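Side-chain contacts in bifunctional amylase/serine protease inhibitor (Zea mays, PDB 1BEA), which inhibits mammalian trypsin potently and is a specific inhibitor of activated Hageman factor (factor XIIa): residues T97-A102 / L106-G111; S26-I31 / P84-E89; E103-L106 / V112-C115; V24-R27 / G32-L35. One frame throughout, in Å; residues are numbered along the deposited sequence.

Contact 1: T97-A102 / L106-G111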
loop_
_atom_site.group_PDB
_atom_site.type_symbol
_atom_site.label_atom_id
_atom_site.label_comp_id
_atom_site.label_asym_id
_atom_site.label_seq_id
_atom_site.Cartn_x
_atom_site.Cartn_y
_atom_site.Cartn_z
ATOM N N THR A 97 -0.053 -8.548 -0.035
ATOM C CA THR A 97 1.127 -9.351 0.352
ATOM C C THR A 97 2.365 -8.550 0.650
ATOM O O THR A 97 3.411 -9.088 0.995
ATOM C CB THR A 97 1.553 -10.383 -0.753
ATOM O OG1 THR A 97 2.481 -9.772 -1.654
ATOM C CG2 THR A 97 0.360 -10.854 -1.543
ATOM N N LEU A 98 2.260 -7.249 0.539
ATOM C CA LEU A 98 3.458 -6.467 0.724
ATOM C C LEU A 98 4.181 -6.686 2.047
ATOM O O LEU A 98 5.405 -6.794 2.036
ATOM C CB LEU A 98 3.147 -4.985 0.489
ATOM C CG LEU A 98 3.422 -4.446 -0.929
ATOM C CD1 LEU A 98 3.760 -5.529 -1.939
ATOM C CD2 LEU A 98 2.208 -3.690 -1.361
ATOM N N VAL A 99 3.463 -6.758 3.180
ATOM C CA VAL A 99 4.153 -6.963 4.476
ATOM C C VAL A 99 4.854 -8.318 4.630
ATOM O O VAL A 99 5.802 -8.476 5.419
ATOM C CB VAL A 99 3.195 -6.843 5.695
ATOM C CG1 VAL A 99 2.548 -5.496 5.702
ATOM C CG2 VAL A 99 2.145 -7.952 5.666
ATOM N N THR A 100 4.354 -9.290 3.886
ATOM C CA THR A 100 4.864 -10.640 3.918
ATOM C C THR A 100 6.345 -10.741 3.769
ATOM O O THR A 100 6.955 -9.903 3.109
ATOM C CB THR A 100 4.241 -11.400 2.829
ATOM O OG1 THR A 100 2.843 -11.240 2.965
ATOM C CG2 THR A 100 4.594 -12.868 2.919
ATOM N N GLU A 101 6.927 -11.784 4.367
ATOM C CA GLU A 101 8.373 -12.025 4.284
ATOM C C GLU A 101 8.767 -12.334 2.844
ATOM O O GLU A 101 9.947 -12.263 2.480
ATOM C CB GLU A 101 8.792 -13.162 5.218
ATOM C CG GLU A 101 7.893 -14.373 5.187
ATOM C CD GLU A 101 8.623 -15.650 5.635
ATOM O OE1 GLU A 101 9.881 -15.634 5.697
ATOM O OE2 GLU A 101 7.939 -16.670 5.927
ATOM N N ALA A 102 7.767 -12.674 2.031
ATOM C CA ALA A 102 7.984 -12.929 0.600
ATOM C C ALA A 102 8.271 -11.552 0.019
ATOM O O ALA A 102 9.124 -11.376 -0.851
ATOM C CB ALA A 102 6.728 -13.490 -0.025
ATOM N N LEU A 106 7.812 -7.110 6.986
ATOM C CA LEU A 106 7.743 -6.132 8.058
ATOM C C LEU A 106 6.681 -6.508 9.083
ATOM O O LEU A 106 5.564 -6.892 8.728
ATOM C CB LEU A 106 7.418 -4.758 7.486
ATOM C CG LEU A 106 8.579 -4.103 6.757
ATOM C CD1 LEU A 106 8.053 -3.090 5.758
ATOM C CD2 LEU A 106 9.494 -3.473 7.793
ATOM N N ALA A 107 7.050 -6.376 10.354
ATOM C CA ALA A 107 6.151 -6.682 11.457
ATOM C C ALA A 107 5.009 -5.642 11.564
ATOM O O ALA A 107 5.189 -4.458 11.270
ATOM C CB ALA A 107 6.968 -6.735 12.785
ATOM N N THR A 108 3.838 -6.090 11.991
ATOM C CA THR A 108 2.720 -5.200 12.157
ATOM C C THR A 108 2.303 -5.166 13.626
ATOM O O THR A 108 3.094 -5.398 14.543
ATOM C CB THR A 108 1.543 -5.661 11.293
ATOM O OG1 THR A 108 1.063 -6.937 11.759
ATOM C CG2 THR A 108 2.000 -5.792 9.881
ATOM N N ILE A 109 1.038 -4.867 13.846
ATOM C CA ILE A 109 0.518 -4.761 15.198
ATOM C C ILE A 109 0.598 -6.090 15.948
ATOM O O ILE A 109 0.714 -6.116 17.170
ATOM C CB ILE A 109 -0.934 -4.270 15.163
ATOM C CG1 ILE A 109 -1.437 -4.028 16.573
ATOM C CG2 ILE A 109 -1.776 -5.252 14.483
ATOM C CD1 ILE A 109 -2.571 -3.071 16.595
ATOM N N SER A 110 0.552 -7.190 15.215
ATOM C CA SER A 110 0.622 -8.490 15.848
ATOM C C SER A 110 2.086 -8.831 16.098
ATOM O O SER A 110 2.388 -9.827 16.760
ATOM C CB SER A 110 0.011 -9.552 14.932
ATOM O OG SER A 110 0.962 -9.879 13.926
ATOM N N GLY A 111 3.014 -8.019 15.598
ATOM C CA GLY A 111 4.405 -8.374 15.819
ATOM C C GLY A 111 4.883 -9.408 14.793
ATOM O O GLY A 111 6.063 -9.779 14.775
#

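Contact 2: S26-I31 / P84-E89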
loop_
_atom_site.group_PDB
_atom_site.type_symbol
_atom_site.label_atom_id
_atom_site.label_comp_id
_atom_site.label_asym_id
_atom_site.label_seq_id
_atom_site.Cartn_x
_atom_site.Cartn_y
_atom_site.Cartn_z
ATOM N N SER A 26 3.273 -2.331 -11.620
ATOM C CA SER A 26 4.324 -2.825 -12.462
ATOM C C SER A 26 4.029 -4.275 -12.695
ATOM O O SER A 26 3.925 -4.718 -13.840
ATOM C CB SER A 26 5.653 -2.688 -11.759
ATOM O OG SER A 26 6.066 -1.343 -11.793
ATOM N N ARG A 27 3.855 -4.990 -11.584
ATOM C CA ARG A 27 3.576 -6.427 -11.598
ATOM C C ARG A 27 2.222 -6.880 -12.138
ATOM O O ARG A 27 2.137 -7.733 -13.005
ATOM C CB ARG A 27 3.770 -7.004 -10.201
ATOM C CG ARG A 27 3.540 -8.497 -10.157
ATOM C CD ARG A 27 4.320 -9.138 -9.037
ATOM N NE ARG A 27 4.237 -10.609 -8.954
ATOM C CZ ARG A 27 3.177 -11.371 -9.249
ATOM N NH1 ARG A 27 2.032 -10.858 -9.683
ATOM N NH2 ARG A 27 3.259 -12.685 -9.078
ATOM N N THR A 28 1.143 -6.320 -11.638
ATOM C CA THR A 28 -0.163 -6.758 -12.091
ATOM C C THR A 28 -0.609 -6.159 -13.414
ATOM O O THR A 28 -1.214 -6.851 -14.232
ATOM C CB THR A 28 -1.188 -6.449 -11.038
ATOM O OG1 THR A 28 -1.348 -5.022 -10.942
ATOM C CG2 THR A 28 -0.712 -7.026 -9.698
ATOM N N CYS A 29 -0.316 -4.884 -13.622
ATOM C CA CYS A 29 -0.713 -4.261 -14.854
ATOM C C CYS A 29 0.387 -4.143 -15.870
ATOM O O CYS A 29 0.077 -3.877 -17.036
ATOM C CB CYS A 29 -1.227 -2.861 -14.621
ATOM S SG CYS A 29 -2.464 -2.753 -13.331
ATOM N N GLY A 30 1.649 -4.301 -15.475
ATOM C CA GLY A 30 2.717 -4.154 -16.465
ATOM C C GLY A 30 3.093 -2.683 -16.751
ATOM O O GLY A 30 3.789 -2.389 -17.707
ATOM N N ILE A 31 2.623 -1.751 -15.927
ATOM C CA ILE A 31 2.993 -0.371 -16.117
ATOM C C ILE A 31 3.537 0.248 -14.829
ATOM O O ILE A 31 3.036 0.022 -13.718
ATOM C CB ILE A 31 1.832 0.499 -16.648
ATOM C CG1 ILE A 31 0.814 0.672 -15.543
ATOM C CG2 ILE A 31 1.247 -0.082 -18.004
ATOM C CD1 ILE A 31 0.958 1.988 -14.884
ATOM N N PRO A 84 -6.530 0.451 -17.892
ATOM C CA PRO A 84 -6.921 -0.306 -19.076
ATOM C C PRO A 84 -6.450 -1.740 -18.950
ATOM O O PRO A 84 -5.292 -1.973 -18.646
ATOM C CB PRO A 84 -6.222 0.426 -20.203
ATOM C CG PRO A 84 -6.201 1.819 -19.746
ATOM C CD PRO A 84 -6.034 1.794 -18.243
ATOM N N GLY A 85 -7.355 -2.698 -19.140
ATOM C CA GLY A 85 -6.981 -4.100 -19.062
ATOM C C GLY A 85 -6.193 -4.561 -17.841
ATOM O O GLY A 85 -5.271 -5.378 -17.972
ATOM N N CYS A 86 -6.573 -4.050 -16.665
ATOM C CA CYS A 86 -5.947 -4.399 -15.385
ATOM C C CYS A 86 -6.904 -3.994 -14.276
ATOM O O CYS A 86 -6.775 -2.943 -13.634
ATOM C CB CYS A 86 -4.636 -3.673 -15.213
ATOM S SG CYS A 86 -3.832 -4.221 -13.702
ATOM N N PRO A 87 -7.904 -4.835 -14.047
ATOM C CA PRO A 87 -8.902 -4.562 -13.013
ATOM C C PRO A 87 -8.339 -4.400 -11.610
ATOM O O PRO A 87 -7.405 -5.102 -11.188
ATOM C CB PRO A 87 -9.868 -5.745 -13.120
ATOM C CG PRO A 87 -9.102 -6.805 -13.810
ATOM C CD PRO A 87 -8.135 -6.120 -14.726
ATOM N N ARG A 88 -8.959 -3.480 -10.882
ATOM C CA ARG A 88 -8.584 -3.168 -9.512
ATOM C C ARG A 88 -8.461 -4.405 -8.634
ATOM O O ARG A 88 -7.579 -4.473 -7.788
ATOM C CB ARG A 88 -9.590 -2.173 -8.954
ATOM C CG ARG A 88 -10.220 -2.554 -7.697
ATOM C CD ARG A 88 -10.928 -1.376 -7.120
ATOM N NE ARG A 88 -11.522 -1.777 -5.857
ATOM C CZ ARG A 88 -10.887 -1.698 -4.707
ATOM N NH1 ARG A 88 -9.642 -1.231 -4.644
ATOM N NH2 ARG A 88 -11.500 -2.120 -3.626
ATOM N N GLU A 89 -9.306 -5.404 -8.881
ATOM C CA GLU A 89 -9.269 -6.653 -8.120
ATOM C C GLU A 89 -7.952 -7.405 -8.293
ATOM O O GLU A 89 -7.485 -8.133 -7.395
ATOM C CB GLU A 89 -10.434 -7.572 -8.528
ATOM C CG GLU A 89 -11.004 -7.302 -9.913
ATOM C CD GLU A 89 -12.067 -6.202 -9.918
ATOM O OE1 GLU A 89 -12.924 -6.164 -9.003
ATOM O OE2 GLU A 89 -12.053 -5.365 -10.845
#

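Contact 3: E103-L106 / V112-C115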
loop_
_atom_site.group_PDB
_atom_site.type_symbol
_atom_site.label_atom_id
_atom_site.label_comp_id
_atom_site.label_asym_id
_atom_site.label_seq_id
_atom_site.Cartn_x
_atom_site.Cartn_y
_atom_site.Cartn_z
ATOM N N GLU A 103 7.567 -10.557 0.539
ATOM C CA GLU A 103 7.770 -9.218 0.055
ATOM C C GLU A 103 8.629 -8.367 0.984
ATOM O O GLU A 103 9.806 -8.596 1.081
ATOM C CB GLU A 103 6.413 -8.596 -0.222
ATOM C CG GLU A 103 5.615 -9.363 -1.291
ATOM C CD GLU A 103 6.260 -9.279 -2.676
ATOM O OE1 GLU A 103 6.989 -8.293 -2.955
ATOM O OE2 GLU A 103 6.035 -10.197 -3.495
ATOM N N CYS A 104 8.064 -7.394 1.688
ATOM C CA CYS A 104 8.899 -6.516 2.522
ATOM C C CYS A 104 9.321 -7.084 3.855
ATOM O O CYS A 104 10.258 -6.593 4.473
ATOM C CB CYS A 104 8.181 -5.175 2.772
ATOM S SG CYS A 104 7.956 -4.116 1.302
ATOM N N ASN A 105 8.621 -8.114 4.300
ATOM C CA ASN A 105 8.882 -8.748 5.592
ATOM C C ASN A 105 8.942 -7.761 6.748
ATOM O O ASN A 105 9.968 -7.612 7.425
ATOM C CB ASN A 105 10.164 -9.552 5.579
ATOM C CG ASN A 105 10.191 -10.545 6.695
ATOM O OD1 ASN A 105 11.220 -11.110 7.006
ATOM N ND2 ASN A 105 9.036 -10.769 7.313
ATOM N N LEU A 106 7.812 -7.110 6.986
ATOM C CA LEU A 106 7.743 -6.132 8.058
ATOM C C LEU A 106 6.681 -6.508 9.083
ATOM O O LEU A 106 5.564 -6.892 8.728
ATOM C CB LEU A 106 7.418 -4.758 7.486
ATOM C CG LEU A 106 8.579 -4.103 6.757
ATOM C CD1 LEU A 106 8.053 -3.090 5.758
ATOM C CD2 LEU A 106 9.494 -3.473 7.793
ATOM N N VAL A 112 3.982 -9.868 13.924
ATOM C CA VAL A 112 4.338 -10.835 12.876
ATOM C C VAL A 112 4.055 -10.181 11.502
ATOM O O VAL A 112 3.165 -9.330 11.391
ATOM C CB VAL A 112 3.515 -12.142 13.022
ATOM C CG1 VAL A 112 3.705 -13.047 11.835
ATOM C CG2 VAL A 112 3.974 -12.881 14.217
ATOM N N ALA A 113 4.804 -10.601 10.485
ATOM C CA ALA A 113 4.690 -10.072 9.129
ATOM C C ALA A 113 3.435 -10.462 8.390
ATOM O O ALA A 113 3.490 -11.109 7.366
ATOM C CB ALA A 113 5.910 -10.481 8.304
ATOM N N GLU A 114 2.287 -10.094 8.912
ATOM C CA GLU A 114 1.092 -10.392 8.183
ATOM C C GLU A 114 -0.044 -9.528 8.625
ATOM O O GLU A 114 -0.093 -9.103 9.785
ATOM C CB GLU A 114 0.700 -11.841 8.337
ATOM C CG GLU A 114 -0.299 -12.040 9.446
ATOM C CD GLU A 114 -0.303 -13.468 9.926
ATOM O OE1 GLU A 114 0.383 -14.290 9.267
ATOM O OE2 GLU A 114 -0.978 -13.766 10.946
ATOM N N CYS A 115 -0.942 -9.302 7.663
ATOM C CA CYS A 115 -2.149 -8.480 7.787
ATOM C C CYS A 115 -3.344 -9.334 7.438
ATOM O O CYS A 115 -3.886 -9.261 6.348
ATOM C CB CYS A 115 -2.084 -7.310 6.813
ATOM S SG CYS A 115 -0.809 -6.111 7.283
#

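Contact 4: V24-R27 / G32-L35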
loop_
_atom_site.group_PDB
_atom_site.type_symbol
_atom_site.label_atom_id
_atom_site.label_comp_id
_atom_site.label_asym_id
_atom_site.label_seq_id
_atom_site.Cartn_x
_atom_site.Cartn_y
_atom_site.Cartn_z
ATOM N N VAL A 24 3.146 -2.186 -7.332
ATOM C CA VAL A 24 2.009 -3.037 -7.542
ATOM C C VAL A 24 1.512 -3.018 -8.980
ATOM O O VAL A 24 1.143 -4.071 -9.501
ATOM C CB VAL A 24 0.844 -2.640 -6.629
ATOM C CG1 VAL A 24 -0.436 -3.285 -7.094
ATOM C CG2 VAL A 24 1.144 -3.074 -5.213
ATOM N N THR A 25 1.472 -1.853 -9.631
ATOM C CA THR A 25 0.985 -1.806 -11.020
ATOM C C THR A 25 2.009 -2.366 -12.026
ATOM O O THR A 25 1.661 -2.818 -13.150
ATOM C CB THR A 25 0.610 -0.377 -11.466
ATOM O OG1 THR A 25 1.733 0.499 -11.310
ATOM C CG2 THR A 25 -0.513 0.122 -10.674
ATOM N N SER A 26 3.273 -2.331 -11.620
ATOM C CA SER A 26 4.324 -2.825 -12.462
ATOM C C SER A 26 4.029 -4.275 -12.695
ATOM O O SER A 26 3.925 -4.718 -13.840
ATOM C CB SER A 26 5.653 -2.688 -11.759
ATOM O OG SER A 26 6.066 -1.343 -11.793
ATOM N N ARG A 27 3.855 -4.990 -11.584
ATOM C CA ARG A 27 3.576 -6.427 -11.598
ATOM C C ARG A 27 2.222 -6.880 -12.138
ATOM O O ARG A 27 2.137 -7.733 -13.005
ATOM C CB ARG A 27 3.770 -7.004 -10.201
ATOM C CG ARG A 27 3.540 -8.497 -10.157
ATOM C CD ARG A 27 4.320 -9.138 -9.037
ATOM N NE ARG A 27 4.237 -10.609 -8.954
ATOM C CZ ARG A 27 3.177 -11.371 -9.249
ATOM N NH1 ARG A 27 2.032 -10.858 -9.683
ATOM N NH2 ARG A 27 3.259 -12.685 -9.078
ATOM N N GLY A 32 4.590 1.029 -14.977
ATOM C CA GLY A 32 5.167 1.661 -13.812
ATOM C C GLY A 32 6.381 2.439 -14.276
ATOM O O GLY A 32 6.604 2.613 -15.486
ATOM N N PRO A 33 7.191 2.924 -13.329
ATOM C CA PRO A 33 8.398 3.696 -13.644
ATOM C C PRO A 33 9.480 2.841 -14.232
ATOM O O PRO A 33 9.454 1.638 -14.082
ATOM C CB PRO A 33 8.809 4.301 -12.303
ATOM C CG PRO A 33 8.175 3.435 -11.252
ATOM C CD PRO A 33 6.955 2.795 -11.876
ATOM N N ARG A 34 10.425 3.465 -14.927
ATOM C CA ARG A 34 11.530 2.735 -15.558
ATOM C C ARG A 34 12.643 2.477 -14.546
ATOM O O ARG A 34 13.762 2.937 -14.696
ATOM C CB ARG A 34 12.076 3.527 -16.769
ATOM C CG ARG A 34 11.058 3.732 -17.896
ATOM C CD ARG A 34 11.725 4.173 -19.191
ATOM N NE ARG A 34 12.134 3.034 -20.006
ATOM C CZ ARG A 34 11.423 2.543 -21.020
ATOM N NH1 ARG A 34 10.259 3.089 -21.348
ATOM N NH2 ARG A 34 11.879 1.503 -21.707
ATOM N N LEU A 35 12.323 1.735 -13.501
ATOM C CA LEU A 35 13.304 1.452 -12.484
ATOM C C LEU A 35 13.403 -0.030 -12.356
ATOM O O LEU A 35 12.420 -0.725 -12.526
ATOM C CB LEU A 35 12.828 2.016 -11.158
ATOM C CG LEU A 35 13.627 3.105 -10.467
ATOM C CD1 LEU A 35 14.616 3.731 -11.447
ATOM C CD2 LEU A 35 12.660 4.131 -9.931
HETATM O O HOH W 1 8.144 -0.723 -14.280
#

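Contact 1: T97-A102 / L106-G111
Val99 and Thr108 meet methyl to methyl, CG1 of Val99 lying 4.2 Å from CG2 of Thr108. Each of these methyls sits anti to its own carbonyl carbon: for Val99 this follows from chi1 of -58°, which swings CG1 to the side of the backbone N and out to the second segment. Thr108, whose CA-CB bond is directed at 97-102, offers its methyl to this contact, while its OG1 is hydrogen-bonded to Val112 O and Glu114 O. The branch point of Val99 lies against the other segment too, with CB 3.8 Å from Leu106 O. One backbone hydrogen bond also joins the segments: Leu106 N donates to Val99 O at 2.9 Å, with 153° at the hydrogen. Leu106 turns its own side chain to Leu48 and Ala49 of helix 37-49, whereas Val99 also packs on Leu60 of helix 56-65 and on Cys115. Type I beta turns at Thr97-Thr100 and Thr108-Gly111 bend the two segments. The result is a fold-back of irregular chain after helix 88-95, packed against two helices of this disulfide-rich cereal trypsin/alpha-amylase inhibitor fold.

Contact 2: S26-I31 / P84-E89
The disulfide Cys29-Cys86, one of five in this cereal trypsin/alpha-amylase inhibitor fold, joins the C-terminal end of helix 18-29 to the residue just before the N-cap of helix 88-95, Pro87. Its two halves approach differently. Cys29 carries SG beside its backbone N, anti to the carbonyl carbon (chi1 -50°), whereas the CB of Cys86 points at the helix and its SG extends away from its own N (chi1 -175°). The SG atoms of Cys29 and Cys86 are bonded at 2.0 Å, and the negative chi3 of -68° makes the bridge left-handed. This twist puts the CB atoms of Cys29 and Cys86 3.6 Å apart. Gly30 ends the helix by taking positive phi, its N making a weak bond to Ser26 O. Beyond the bridge, Gln91 of helix 88-95 packs against Thr28 and Cys29, and Leu83 lies against Cys29. Thr28 flanks the sulfur with both its oxygens: the carbonyl O is 3.7 Å from Cys86 SG, and OG1, whose hydrogen bond is to Val24 O one turn back in the helix, lies 3.8 Å from the same SG.

Contact 3: E103-L106 / V112-C115
An inverse gamma turn centred on Ala113 presents this residue to Asn105 and Leu106, and nearly all the contact falls on its CA and CB. The turn is closed by Glu114 N donating to Val112 O at 2.7 Å, and it leaves the CB of Ala113 directed at the other segment. Leu106 O lies against the turn at Ala113: it is 3.3 Å from Ala113 CA in a CA-H...O contact with 148° at the hydrogen, and 3.6 Å from Ala113 CB. The carbonyl thus rests against both carbons, without a conventional hydrogen bond between the segments.

The second approach is made by Asn105, whose CA-CB bond is directed away from 112-115. Its CG lies anti to the backbone N (chi1 -161°), and the amide then reaches back, placing ND2 3.3 Å from Ala113 CB. The CG-ND2 bond aims almost straight at the methyl, with an angle of about 162° at ND2, so the nitrogen meets it head-on and the two N-H bonds diverge to its flanks. In the disulfide-rich inhibitor fold both segments are tied to helices: Cys104 is bonded to Cys45 of helix 37-49, and Cys115, within the C-terminal propeptide region 111-127, to Cys57 of helix 56-65. The contact itself is at the surface, between two parts of the irregular chain that follows helix 88-95. On the far end of 103-106, Glu103 OE1 is hydrogen-bonded to Tyr23 OH.

Contact 4: V24-R27 / G32-L35
Van der Waals contacts bring Ser26 and Thr25 against Gly32. Ser26 OG lies 3.7 Å from Gly32 CA, and Thr25 OG1 stands farther off at 4.4 Å from that CA. Gly32 is almost fully extended (phi 178°, psi -169°), and its bare CA faces the helix. Pro33 comes next, its CD 4.2 Å from Ser26 OG. The polar links run through water and through neighbouring backbone. Water 1 donates to Ser26 OG at 3.3 Å and to Pro33 O at 2.7 Å, bridging helix and loop. With OG anti to the carbonyl carbon (chi1 -76°), Ser26 also bonds to Trp22 O, so its hydroxyl joins the helix backbone to the water. Thr25 OG1 is taken up by Ile31 O. Within the loop, Leu35 N makes a weak bond to Pro33 O across an inverse gamma turn centred on Arg34. This is the inhibitory loop: Arg34 is the active-site residue, and target serine proteases cleave the Arg34-Leu35 bond. The loop leaves the end of helix 18-29 and leads into helix 37-49, from which Leu40 packs on Pro33 and, with Trp37, on Ser26; Thr25 packs on Gln91 of helix 88-95.

The four contacts form two groups. Contacts 1 and 3 have centres about 1 Å apart and share Leu106; two probable backbone hydrogen bonds join them, Leu98 O to Cys104 N and Thr100 O to Asn105 N, each 2.7 Å. Contacts 2 and 4, with centres about 10 Å apart, share Ser26 and Arg27 on helix 18-29. Contact 4 alone holds the reactive Arg34-Leu35 bond; the centres of contacts 1 and 4 are about 21 Å apart, and the centres of contacts 3 and 4 are also about 21 Å apart. The groups touch where Leu98 CD2 meets Val24 CG2 at 4.0 Å.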